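Local coordinates for protein putative PLP-dependent aminotransferase (Bacillus cereus ATCC 10987, PDB 3JU7) that is a putative pyridoxal-phosphate-dependent aminotransferase of the DegT/DnrJ/EryC1 family, probably carrying out transamination, at residues W278-T283 / M291-P296. Sequence-based numbering, arbitrary orientation.
Sequences WQLQKT and MPILCP
Trp278 lays one face of its indole over the backbone at Cys295 and the ring of Pro296. Pro296 CD sits above the pyrrole half, 3.3 Å from the five-membered ring centroid of Trp278 and 13° off its normal. Cys295 CA lies over the same face, displaced toward the rim of the benzene half, 3.8 Å from the six-membered ring centroid of Trp278; both are CH-pi contacts. At the ring edge, Ile293 CG2 approaches Trp278 CE3 at 3.8 Å, close to the indole plane. CG anti to the carbonyl carbon (chi1 -66°) sets the indole with its face toward Cys295 and Pro296 and an edge toward Ile293. Beside it, Gln279 and Leu294 form a single antiparallel bridge, a hydrogen-bonded pair: Gln279 N donates to Leu294 O (3.0 Å), and Leu294 N returns an almost straight bond to Gln279 O (2.7 Å, 177°). The bridge attaches the loop after helix 250-270 to strand 291-294, whose backbone also pairs with 347-350 in a small antiparallel sheet. Across the bridge, the extended Gln279 chain crosses Leu294, its amide NE2 3.4 Å from Leu294 CD1. Leu280 CD2 touches both Ile293 CG1 and the selenium of Met291, a selenomethionine whose bent chain brings SE to 3.8 Å from Leu280 CD2. Farther along, one water accepts from Gln281 N and donates to Pro292 O, linking the backbones. Val304 of helix 301-309 packs against both Trp278 and Cys295.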
# COMPACT_ATOMS: atom_id res chain seq x y z
N TRP A 278 -0.32 38.21 -12.75
CA TRP A 278 -0.27 36.97 -11.98
C TRP A 278 -1.69 36.63 -11.58
O TRP A 278 -2.45 37.53 -11.23
CB TRP A 278 0.58 37.13 -10.73
CG TRP A 278 2.02 37.34 -11.01
CD1 TRP A 278 2.60 38.48 -11.40
CD2 TRP A 278 3.06 36.37 -10.91
NE1 TRP A 278 3.95 38.30 -11.57
CE2 TRP A 278 4.26 37.01 -11.27
CE3 TRP A 278 3.10 35.02 -10.56
CZ2 TRP A 278 5.48 36.36 -11.29
CZ3 TRP A 278 4.32 34.36 -10.59
CH2 TRP A 278 5.50 35.04 -10.94
N GLN A 279 -2.07 35.36 -11.63
CA GLN A 279 -3.43 35.00 -11.23
C GLN A 279 -3.59 33.68 -10.50
O GLN A 279 -2.89 32.69 -10.76
CB GLN A 279 -4.41 35.06 -12.42
CG GLN A 279 -4.23 34.03 -13.45
CD GLN A 279 -5.23 34.20 -14.60
OE1 GLN A 279 -5.35 35.29 -15.22
NE2 GLN A 279 -5.96 33.10 -14.90
N LEU A 280 -4.58 33.71 -9.61
CA LEU A 280 -4.90 32.62 -8.73
C LEU A 280 -6.03 31.79 -9.32
O LEU A 280 -6.67 32.19 -10.30
CB LEU A 280 -5.30 33.17 -7.35
CG LEU A 280 -4.22 34.05 -6.70
CD1 LEU A 280 -4.83 34.91 -5.60
CD2 LEU A 280 -3.07 33.20 -6.17
N GLN A 281 -6.26 30.61 -8.74
CA GLN A 281 -7.32 29.71 -9.20
C GLN A 281 -8.71 30.32 -8.98
O GLN A 281 -8.97 30.92 -7.95
CB GLN A 281 -7.20 28.38 -8.47
CG GLN A 281 -8.15 27.26 -8.89
CD GLN A 281 -7.81 25.95 -8.15
OE1 GLN A 281 -7.21 25.99 -7.09
NE2 GLN A 281 -8.19 24.81 -8.72
N LYS A 282 -9.61 30.16 -9.94
CA LYS A 282 -10.98 30.61 -9.74
C LYS A 282 -11.72 29.49 -9.01
O LYS A 282 -12.10 28.48 -9.62
CB LYS A 282 -11.64 30.95 -11.07
N THR A 283 -11.89 29.64 -7.70
CA THR A 283 -12.61 28.63 -6.92
C THR A 283 -13.24 29.23 -5.66
O THR A 283 -12.78 30.24 -5.16
CB THR A 283 -11.68 27.40 -6.57
OG1 THR A 283 -12.45 26.37 -5.93
CG2 THR A 283 -10.49 27.78 -5.69
N MSE A 291 1.12 27.34 -2.63
CA MSE A 291 0.37 28.46 -3.19
C MSE A 291 0.51 28.38 -4.72
O MSE A 291 1.57 28.69 -5.28
CB MSE A 291 0.88 29.80 -2.62
CG MSE A 291 0.33 31.04 -3.31
SE MSE A 291 -1.59 31.12 -3.41
CE MSE A 291 -1.90 31.21 -1.54
N PRO A 292 -0.54 27.91 -5.39
CA PRO A 292 -0.48 27.85 -6.84
C PRO A 292 -0.81 29.21 -7.46
O PRO A 292 -1.69 29.92 -6.96
CB PRO A 292 -1.55 26.81 -7.22
CG PRO A 292 -2.13 26.33 -5.94
CD PRO A 292 -1.80 27.34 -4.89
N ILE A 293 -0.09 29.57 -8.53
CA ILE A 293 -0.32 30.85 -9.18
C ILE A 293 0.14 30.78 -10.63
O ILE A 293 1.10 30.07 -10.96
CB ILE A 293 0.37 32.01 -8.42
CG1 ILE A 293 -0.20 33.36 -8.86
CG2 ILE A 293 1.90 31.97 -8.63
CD1 ILE A 293 0.22 34.51 -7.99
N LEU A 294 -0.57 31.48 -11.50
CA LEU A 294 -0.14 31.57 -12.88
C LEU A 294 0.73 32.79 -12.96
O LEU A 294 0.37 33.85 -12.43
CB LEU A 294 -1.31 31.70 -13.84
CG LEU A 294 -2.39 30.61 -13.87
CD1 LEU A 294 -3.34 30.88 -15.08
CD2 LEU A 294 -1.79 29.21 -13.89
N CYS A 295 1.89 32.65 -13.57
CA CYS A 295 2.75 33.79 -13.78
C CYS A 295 2.20 34.52 -15.01
O CYS A 295 1.30 34.02 -15.69
CB CYS A 295 4.19 33.34 -13.97
SG CYS A 295 4.45 32.39 -15.46
N PRO A 296 2.69 35.73 -15.29
CA PRO A 296 2.21 36.45 -16.48
C PRO A 296 2.48 35.73 -17.81
O PRO A 296 3.50 35.07 -17.96
CB PRO A 296 3.00 37.76 -16.42
CG PRO A 296 3.31 37.97 -15.02
CD PRO A 296 3.43 36.61 -14.38
O HOH W 1 -4.50 29.71 -6.78